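Local coordinates for acyl-[acyl-carrier-protein]--UDP-N-acetylglucosamine O-acyltransferase (Helicobacter pylori, PDB 1J2Z) that transfers a (3R)-hydroxyacyl chain from acyl carrier protein to UDP-N-acetylglucosamine, the first step of lipid A biosynthesis, and works as a homotrimer, at residues I107-L112 and I125-I130; F158-K163 and G174-P179; T56-F61 and N86-F91. All coordinates share one frame; numbering follows the deposited sequence.

Overall arrangement
The chain winds as a left-handed parallel beta-helix, and each contact joins neighbouring coils. From the N terminus, contact 3 comes first. Residues 86-91 return beside 56-61 after a wide loop of 24 residues. Contact 1 follows, where 125-130 lies against 107-112 one coil further on. Contact 2 comes last and sets 174-179 against 158-163, where the coils meet the C-terminal helices. The three loops close in series, so none nests or crosses. Contacts 1 and 3 touch: the Asn86 side chain bonds to Gly108, and Asn111 meets Leu87 through the backbone. Contacts 2 and 3 lie on opposite sides of the chain's centre, with centres about 26 Å apart.

Contact 1 of 3, residues I107-L112 and I125-I130; sequences IGDKNL and IGSHCI
Asn111 uses both ends of its side-chain amide to hold the next coil. Asn111 ND2 donates to Gly126 O at 2.8 Å, and that oxygen lies 14° from the amide plane. Asn111 OD1 accepts from Cys129 N at 2.7 Å. With chi1 at -62°, CG sits beside the backbone N and the amide reaches into the turn of residues 126-129. Two bonds, one from each amide end, fix the rotation of the group. Ser127 OG accepts a nearly straight bond from Asp109 N at 2.8 Å. The carboxylate of Asp109 instead turns to the backbone N of Glu84. Lys110 and His128 run side by side and point the same way, with Lys110 CD 3.5 Å from His128 CE1. The His128 ring also stacks with Tyr146. Ile107 and Ile125 are aligned in the same manner, and Ile107 CG1 lies 4.2 Å from Ile125 CB. At the far end of the turn, one water donates to both Lys110 O and Cys129 O. The backbones stay in register, and side chains stack one coil later, Ile107 on Ile125 and Leu112 on Ile130. This in-register stacking of turns is characteristic of the left-handed parallel beta-helix built by hexapeptide repeats.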
loop_
_atom_site.group_PDB
_atom_site.type_symbol
_atom_site.label_atom_id
_atom_site.label_comp_id
_atom_site.label_asym_id
_atom_site.label_seq_id
_atom_site.Cartn_x
_atom_site.Cartn_y
_atom_site.Cartn_z
ATOM N N ILE A 107 0.683 2.786 22.019
ATOM C CA ILE A 107 0.972 3.988 21.257
ATOM C C ILE A 107 0.860 5.162 22.223
ATOM O O ILE A 107 -0.110 5.265 22.976
ATOM C CB ILE A 107 -0.017 4.160 20.081
ATOM C CG1 ILE A 107 0.198 3.028 19.065
ATOM C CG2 ILE A 107 0.190 5.522 19.411
ATOM C CD1 ILE A 107 -0.771 3.048 17.899
ATOM N N GLY A 108 1.867 6.027 22.203
ATOM C CA GLY A 108 1.900 7.176 23.090
ATOM C C GLY A 108 1.052 8.369 22.694
ATOM O O GLY A 108 -0.086 8.210 22.242
ATOM N N ASP A 109 1.619 9.567 22.852
ATOM C CA ASP A 109 0.907 10.809 22.565
ATOM C C ASP A 109 1.427 11.653 21.405
ATOM O O ASP A 109 2.584 11.554 20.995
ATOM C CB ASP A 109 0.898 11.703 23.807
ATOM C CG ASP A 109 0.548 10.948 25.066
ATOM O OD1 ASP A 109 -0.475 10.236 25.086
ATOM O OD2 ASP A 109 1.305 11.078 26.042
ATOM N N LYS A 110 0.540 12.503 20.900
ATOM C CA LYS A 110 0.862 13.420 19.822
ATOM C C LYS A 110 1.560 12.792 18.628
ATOM O O LYS A 110 2.567 13.303 18.142
ATOM C CB LYS A 110 1.695 14.578 20.385
ATOM C CG LYS A 110 0.912 15.389 21.418
ATOM C CD LYS A 110 1.739 16.468 22.075
ATOM C CE LYS A 110 0.883 17.274 23.040
ATOM N NZ LYS A 110 1.684 18.282 23.776
ATOM N N ASN A 111 1.019 11.676 18.157
ATOM C CA ASN A 111 1.574 11.006 16.993
ATOM C C ASN A 111 0.629 11.202 15.823
ATOM O O ASN A 111 -0.556 11.495 15.999
ATOM C CB ASN A 111 1.725 9.508 17.237
ATOM C CG ASN A 111 2.674 9.196 18.368
ATOM O OD1 ASN A 111 3.872 9.459 18.274
ATOM N ND2 ASN A 111 2.141 8.631 19.449
ATOM N N LEU A 112 1.170 11.043 14.626
ATOM C CA LEU A 112 0.382 11.146 13.417
ATOM C C LEU A 112 0.657 9.874 12.630
ATOM O O LEU A 112 1.802 9.589 12.285
ATOM C CB LEU A 112 0.798 12.373 12.592
ATOM C CG LEU A 112 0.236 12.422 11.161
ATOM C CD1 LEU A 112 -1.290 12.355 11.188
ATOM C CD2 LEU A 112 0.715 13.694 10.464
ATOM N N ILE A 125 4.920 2.221 20.256
ATOM C CA ILE A 125 5.247 3.498 19.645
ATOM C C ILE A 125 5.181 4.545 20.746
ATOM O O ILE A 125 4.267 4.521 21.573
ATOM C CB ILE A 125 4.239 3.855 18.529
ATOM C CG1 ILE A 125 4.357 2.844 17.384
ATOM C CG2 ILE A 125 4.491 5.269 18.026
ATOM C CD1 ILE A 125 3.316 3.024 16.294
ATOM N N GLY A 126 6.153 5.454 20.757
ATOM C CA GLY A 126 6.191 6.497 21.767
ATOM C C GLY A 126 5.326 7.706 21.451
ATOM O O GLY A 126 4.157 7.568 21.082
ATOM N N SER A 127 5.904 8.895 21.596
ATOM C CA SER A 127 5.184 10.142 21.346
ATOM C C SER A 127 5.889 11.030 20.318
ATOM O O SER A 127 7.076 10.864 20.056
ATOM C CB SER A 127 5.021 10.914 22.660
ATOM O OG SER A 127 4.243 10.185 23.598
ATOM N N HIS A 128 5.142 11.972 19.747
ATOM C CA HIS A 128 5.674 12.906 18.754
ATOM C C HIS A 128 6.223 12.221 17.508
ATOM O O HIS A 128 7.128 12.738 16.861
ATOM C CB HIS A 128 6.775 13.770 19.381
ATOM C CG HIS A 128 6.317 14.552 20.572
ATOM N ND1 HIS A 128 5.488 15.648 20.468
ATOM C CD2 HIS A 128 6.529 14.363 21.895
ATOM C CE1 HIS A 128 5.206 16.099 21.676
ATOM N NE2 HIS A 128 5.825 15.337 22.560
ATOM N N CYS A 129 5.674 11.060 17.168
ATOM C CA CYS A 129 6.127 10.327 15.990
ATOM C C CYS A 129 5.243 10.584 14.781
ATOM O O CYS A 129 4.089 10.999 14.910
ATOM C CB CYS A 129 6.139 8.822 16.265
ATOM S SG CYS A 129 7.388 8.266 17.442
ATOM N N ILE A 130 5.793 10.324 13.602
ATOM C CA ILE A 130 5.047 10.487 12.369
ATOM C C ILE A 130 5.331 9.303 11.451
ATOM O O ILE A 130 6.479 9.055 11.082
ATOM C CB ILE A 130 5.427 11.795 11.637
ATOM C CG1 ILE A 130 4.992 13.005 12.465
ATOM C CG2 ILE A 130 4.759 11.833 10.269
ATOM C CD1 ILE A 130 5.439 14.335 11.881
HETATM O O HOH W 1 3.611 13.780 15.588
#

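Contact 2 of 3, residues F158-K163 and G174-P179; sequences FVRIAK and GKDVPP
Arg160 leaves the backbone with CG beside its own N, and a bend at chi3 of -49° turns the guanidinium back to Asp176. The aspartate CG also sits beside its backbone N, which carries the carboxylate across to the arginine. Arg160 NE and NH2 both donate to Asp176 OD2, a salt bridge with NE 2.9 Å from that oxygen. OD2 lies in the guanidinium plane at its edge. The two nitrogens reach this oxygen from the same face of the carboxylate, whose plane is turned 60° from the guanidinium. The other oxygen, Asp176 OD1, accepts a hydrogen bond from Arg160 N at 2.9 Å. One carboxylate thus grips both the main chain and the side chain of the arginine. Ser251 also bonds to OD2, and Arg160 NH2 has a second partner in Phe247 O. The contact lies at the C-terminal end of the left-handed beta-helix, where the coils give way to the helical domain. A single bridge pairs Ile161 with Val177, flanked by bonds from Val177 N to Arg160 O and from Ala162 N to Val177 O. Beyond it, Ala162 CB presses on Pro179 CD at 3.4 Å, a tight approach for two carbons. Helix 239-250 packs over this end through Phe247 on Ala162 and Ile244 on Pro179. At the other end, the methyl groups of Val159 lie against backbone atoms, Val159 CG2 being 3.6 Å from Gly174 C.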
loop_
_atom_site.group_PDB
_atom_site.type_symbol
_atom_site.label_atom_id
_atom_site.label_comp_id
_atom_site.label_asym_id
_atom_site.label_seq_id
_atom_site.Cartn_x
_atom_site.Cartn_y
_atom_site.Cartn_z
ATOM N N PHE A 158 10.585 -7.395 15.571
ATOM C CA PHE A 158 11.566 -7.175 16.629
ATOM C C PHE A 158 12.547 -6.033 16.419
ATOM O O PHE A 158 13.462 -5.853 17.217
ATOM C CB PHE A 158 12.342 -8.469 16.915
ATOM C CG PHE A 158 11.499 -9.553 17.519
ATOM C CD1 PHE A 158 11.013 -10.592 16.738
ATOM C CD2 PHE A 158 11.146 -9.503 18.864
ATOM C CE1 PHE A 158 10.182 -11.568 17.286
ATOM C CE2 PHE A 158 10.318 -10.469 19.423
ATOM C CZ PHE A 158 9.833 -11.504 18.632
ATOM N N VAL A 159 12.369 -5.254 15.359
ATOM C CA VAL A 159 13.273 -4.136 15.129
ATOM C C VAL A 159 12.995 -3.042 16.153
ATOM O O VAL A 159 11.849 -2.837 16.560
ATOM C CB VAL A 159 13.109 -3.549 13.711
ATOM C CG1 VAL A 159 13.765 -2.169 13.630
ATOM C CG2 VAL A 159 13.749 -4.484 12.694
ATOM N N ARG A 160 14.044 -2.348 16.580
ATOM C CA ARG A 160 13.880 -1.266 17.542
ATOM C C ARG A 160 14.478 0.015 16.982
ATOM O O ARG A 160 15.619 0.025 16.532
ATOM C CB ARG A 160 14.565 -1.609 18.866
ATOM C CG ARG A 160 14.034 -2.858 19.568
ATOM C CD ARG A 160 14.807 -3.090 20.861
ATOM N NE ARG A 160 16.243 -3.010 20.616
ATOM C CZ ARG A 160 17.122 -2.496 21.468
ATOM N NH1 ARG A 160 16.716 -2.013 22.636
ATOM N NH2 ARG A 160 18.407 -2.448 21.143
ATOM N N ILE A 161 13.698 1.088 16.994
ATOM C CA ILE A 161 14.170 2.377 16.505
ATOM C C ILE A 161 14.178 3.314 17.705
ATOM O O ILE A 161 13.136 3.556 18.321
ATOM C CB ILE A 161 13.239 2.936 15.413
ATOM C CG1 ILE A 161 13.171 1.948 14.248
ATOM C CG2 ILE A 161 13.748 4.291 14.928
ATOM C CD1 ILE A 161 12.061 2.254 13.259
ATOM N N ALA A 162 15.355 3.832 18.039
ATOM C CA ALA A 162 15.492 4.716 19.188
ATOM C C ALA A 162 14.970 6.119 18.924
ATOM O O ALA A 162 14.553 6.448 17.812
ATOM C CB ALA A 162 16.959 4.770 19.629
ATOM N N LYS A 163 15.000 6.936 19.969
ATOM C CA LYS A 163 14.536 8.316 19.924
ATOM C C LYS A 163 15.196 9.180 18.853
ATOM O O LYS A 163 16.368 9.007 18.532
ATOM C CB LYS A 163 14.760 8.964 21.294
ATOM C CG LYS A 163 14.451 10.453 21.362
ATOM C CD LYS A 163 14.879 11.017 22.719
ATOM C CE LYS A 163 14.464 12.469 22.885
ATOM N NZ LYS A 163 14.921 13.016 24.198
ATOM N N GLY A 174 15.639 -4.067 8.793
ATOM C CA GLY A 174 15.714 -5.337 9.490
ATOM C C GLY A 174 16.635 -5.309 10.698
ATOM O O GLY A 174 16.882 -6.342 11.319
ATOM N N LYS A 175 17.145 -4.130 11.039
ATOM C CA LYS A 175 18.033 -3.996 12.185
ATOM C C LYS A 175 17.697 -2.775 13.032
ATOM O O LYS A 175 16.988 -1.873 12.586
ATOM C CB LYS A 175 19.489 -3.921 11.722
ATOM C CG LYS A 175 20.032 -5.229 11.161
ATOM C CD LYS A 175 21.532 -5.131 10.938
ATOM C CE LYS A 175 22.120 -6.454 10.474
ATOM N NZ LYS A 175 23.596 -6.357 10.292
ATOM N N ASP A 176 18.210 -2.755 14.259
ATOM C CA ASP A 176 17.971 -1.656 15.188
ATOM C C ASP A 176 18.690 -0.380 14.776
ATOM O O ASP A 176 19.750 -0.422 14.145
ATOM C CB ASP A 176 18.430 -2.041 16.595
ATOM C CG ASP A 176 17.620 -3.175 17.186
ATOM O OD1 ASP A 176 16.646 -3.628 16.543
ATOM O OD2 ASP A 176 17.959 -3.609 18.306
ATOM N N VAL A 177 18.117 0.755 15.153
ATOM C CA VAL A 177 18.703 2.046 14.831
ATOM C C VAL A 177 18.909 2.860 16.104
ATOM O O VAL A 177 17.951 3.183 16.804
ATOM C CB VAL A 177 17.801 2.844 13.874
ATOM C CG1 VAL A 177 18.477 4.152 13.501
ATOM C CG2 VAL A 177 17.498 2.013 12.630
ATOM N N PRO A 178 20.169 3.210 16.414
ATOM C CA PRO A 178 20.506 3.989 17.607
ATOM C C PRO A 178 19.925 5.396 17.543
ATOM O O PRO A 178 19.588 5.892 16.466
ATOM C CB PRO A 178 22.030 3.979 17.597
ATOM C CG PRO A 178 22.337 4.019 16.129
ATOM C CD PRO A 178 21.365 2.990 15.580
ATOM N N PRO A 179 19.809 6.065 18.697
ATOM C CA PRO A 179 19.253 7.420 18.738
ATOM C C PRO A 179 19.835 8.478 17.800
ATOM O O PRO A 179 21.033 8.505 17.517
ATOM C CB PRO A 179 19.377 7.810 20.217
ATOM C CG PRO A 179 20.431 6.906 20.751
ATOM C CD PRO A 179 20.182 5.606 20.046
HETATM O O HOH W 2 16.481 -5.878 18.267
#

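Contact 3 of 3, residues T56-F61 and N86-F91; sequences TEIFPF and NLIREF
The backbones of 56-61 and 86-91 run parallel, their end-to-end directions 3° apart, and three nearly straight bonds join them: Glu57 N to Asn86 O, Ile88 N to Glu57 O and Phe59 N to Ile88 O. Phe59 and Arg89 form the main side-chain contact. The guanidinium lies flat on one face of the ring, with planes 8° apart and Arg89 CZ 3.7 Å from the Phe59 ring centroid. This is a cation-pi stack, and Arg89 CD adds a CH-pi contact over the same face. Bends at chi2 and chi3, both -57°, fold the arginine back over the ring. Glu90 holds the guanidinium from its edge. Arg89 NE donates to Glu90 OE2 at 2.8 Å and Arg89 NH2 to Glu90 OE1 at 2.9 Å, a side-on grip that fixes the rotation of the group. The ring and the carboxylate together probably stabilise the positive charge. His41 stacks with the Phe59 ring too. Gln67 of the second subunit accepts from Arg89 NH2 through its backbone O, and Thr66 of that subunit bonds to Glu90 OE1. Further along, Phe61 and Phe91 point the same way with planes near parallel. Their rings are slid apart and barely overlap, the closest atoms being CD1 of Phe61 and CE2 of Phe91 at 3.6 Å. The Phe61 ring also meets Phe61 of both other subunits edge-to-face. At the start of the pairing, Thr56 OG1 accepts from Asn86 N at 3.1 Å. Between the two ends, Ile58 CG1 lies 4.1 Å from Ile88 CB, the two side chains side by side. Such in-register alignment on successive parallel coils, Ile on Ile and Phe on Phe, is characteristic of the left-handed beta-helix, and here one end also forms part of the trimer interface.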
loop_
_atom_site.group_PDB
_atom_site.type_symbol
_atom_site.label_atom_id
_atom_site.label_comp_id
_atom_site.label_asym_id
_atom_site.label_seq_id
_atom_site.Cartn_x
_atom_site.Cartn_y
_atom_site.Cartn_z
ATOM N N THR A 56 -7.818 12.158 21.090
ATOM C CA THR A 56 -7.330 11.490 19.892
ATOM C C THR A 56 -8.431 11.528 18.836
ATOM O O THR A 56 -9.614 11.400 19.158
ATOM C CB THR A 56 -6.904 10.045 20.199
ATOM O OG1 THR A 56 -5.626 10.073 20.845
ATOM C CG2 THR A 56 -6.810 9.214 18.921
ATOM N N GLU A 57 -8.043 11.742 17.582
ATOM C CA GLU A 57 -9.004 11.805 16.484
ATOM C C GLU A 57 -8.679 10.717 15.468
ATOM O O GLU A 57 -7.527 10.554 15.071
ATOM C CB GLU A 57 -8.953 13.182 15.818
ATOM C CG GLU A 57 -9.977 13.387 14.711
ATOM C CD GLU A 57 -9.909 14.788 14.115
ATOM O OE1 GLU A 57 -10.754 15.112 13.261
ATOM O OE2 GLU A 57 -9.009 15.562 14.498
ATOM N N ILE A 58 -9.703 9.974 15.057
ATOM C CA ILE A 58 -9.529 8.877 14.116
ATOM C C ILE A 58 -10.429 9.070 12.899
ATOM O O ILE A 58 -11.639 9.253 13.035
ATOM C CB ILE A 58 -9.860 7.544 14.806
ATOM C CG1 ILE A 58 -8.988 7.406 16.061
ATOM C CG2 ILE A 58 -9.647 6.381 13.839
ATOM C CD1 ILE A 58 -9.331 6.224 16.935
ATOM N N PHE A 59 -9.829 9.012 11.712
ATOM C CA PHE A 59 -10.554 9.221 10.462
ATOM C C PHE A 59 -11.284 7.996 9.893
ATOM O O PHE A 59 -11.052 6.866 10.320
ATOM C CB PHE A 59 -9.598 9.833 9.436
ATOM C CG PHE A 59 -9.263 11.275 9.725
ATOM C CD1 PHE A 59 -8.476 11.616 10.824
ATOM C CD2 PHE A 59 -9.767 12.295 8.922
ATOM C CE1 PHE A 59 -8.193 12.954 11.122
ATOM C CE2 PHE A 59 -9.494 13.639 9.204
ATOM C CZ PHE A 59 -8.705 13.972 10.306
ATOM N N PRO A 60 -12.172 8.213 8.904
ATOM C CA PRO A 60 -12.958 7.147 8.273
ATOM C C PRO A 60 -12.262 5.864 7.851
ATOM O O PRO A 60 -11.158 5.875 7.316
ATOM C CB PRO A 60 -13.604 7.853 7.079
ATOM C CG PRO A 60 -13.765 9.258 7.566
ATOM C CD PRO A 60 -12.439 9.506 8.245
ATOM N N PHE A 61 -12.947 4.755 8.104
ATOM C CA PHE A 61 -12.488 3.429 7.728
ATOM C C PHE A 61 -11.219 2.918 8.389
ATOM O O PHE A 61 -10.551 2.032 7.856
ATOM C CB PHE A 61 -12.363 3.363 6.206
ATOM C CG PHE A 61 -13.627 3.773 5.481
ATOM C CD1 PHE A 61 -13.571 4.604 4.368
ATOM C CD2 PHE A 61 -14.873 3.330 5.922
ATOM C CE1 PHE A 61 -14.738 4.990 3.701
ATOM C CE2 PHE A 61 -16.048 3.709 5.265
ATOM C CZ PHE A 61 -15.980 4.541 4.155
ATOM N N ASN A 86 -3.617 12.049 19.518
ATOM C CA ASN A 86 -3.124 11.357 18.344
ATOM C C ASN A 86 -4.013 11.627 17.139
ATOM O O ASN A 86 -5.193 11.957 17.276
ATOM C CB ASN A 86 -3.056 9.853 18.601
ATOM C CG ASN A 86 -1.960 9.486 19.576
ATOM O OD1 ASN A 86 -0.783 9.721 19.312
ATOM N ND2 ASN A 86 -2.340 8.916 20.710
ATOM N N LEU A 87 -3.421 11.507 15.957
ATOM C CA LEU A 87 -4.141 11.679 14.702
ATOM C C LEU A 87 -3.946 10.360 13.969
ATOM O O LEU A 87 -2.817 9.986 13.648
ATOM C CB LEU A 87 -3.540 12.826 13.885
ATOM C CG LEU A 87 -3.832 14.247 14.370
ATOM C CD1 LEU A 87 -2.954 15.256 13.622
ATOM C CD2 LEU A 87 -5.303 14.550 14.154
ATOM N N ILE A 88 -5.036 9.642 13.735
ATOM C CA ILE A 88 -4.957 8.365 13.040
ATOM C C ILE A 88 -5.817 8.477 11.795
ATOM O O ILE A 88 -7.042 8.577 11.877
ATOM C CB ILE A 88 -5.437 7.213 13.951
ATOM C CG1 ILE A 88 -4.511 7.121 15.173
ATOM C CG2 ILE A 88 -5.445 5.899 13.179
ATOM C CD1 ILE A 88 -4.918 6.080 16.201
ATOM N N ARG A 89 -5.161 8.459 10.639
ATOM C CA ARG A 89 -5.849 8.624 9.369
ATOM C C ARG A 89 -6.574 7.416 8.790
ATOM O O ARG A 89 -6.559 6.319 9.350
ATOM C CB ARG A 89 -4.870 9.194 8.337
ATOM C CG ARG A 89 -4.311 10.561 8.730
ATOM C CD ARG A 89 -5.427 11.590 8.971
ATOM N NE ARG A 89 -6.310 11.755 7.815
ATOM C CZ ARG A 89 -6.559 12.918 7.214
ATOM N NH1 ARG A 89 -5.988 14.032 7.649
ATOM N NH2 ARG A 89 -7.402 12.976 6.189
ATOM N N GLU A 90 -7.212 7.657 7.648
ATOM C CA GLU A 90 -8.000 6.663 6.926
ATOM C C GLU A 90 -7.298 5.348 6.583
ATOM O O GLU A 90 -6.137 5.331 6.181
ATOM C CB GLU A 90 -8.522 7.275 5.622
ATOM C CG GLU A 90 -9.437 8.481 5.786
ATOM C CD GLU A 90 -8.696 9.796 5.980
ATOM O OE1 GLU A 90 -9.355 10.846 5.866
ATOM O OE2 GLU A 90 -7.472 9.794 6.246
ATOM N N PHE A 91 -8.031 4.251 6.738
ATOM C CA PHE A 91 -7.544 2.911 6.410
ATOM C C PHE A 91 -6.421 2.343 7.267
ATOM O O PHE A 91 -5.782 1.361 6.876
ATOM C CB PHE A 91 -7.128 2.860 4.937
ATOM C CG PHE A 91 -8.128 3.488 4.009
ATOM C CD1 PHE A 91 -7.782 4.592 3.234
ATOM C CD2 PHE A 91 -9.422 2.990 3.925
ATOM C CE1 PHE A 91 -8.714 5.191 2.388
ATOM C CE2 PHE A 91 -10.362 3.580 3.082
ATOM C CZ PHE A 91 -10.007 4.685 2.311
#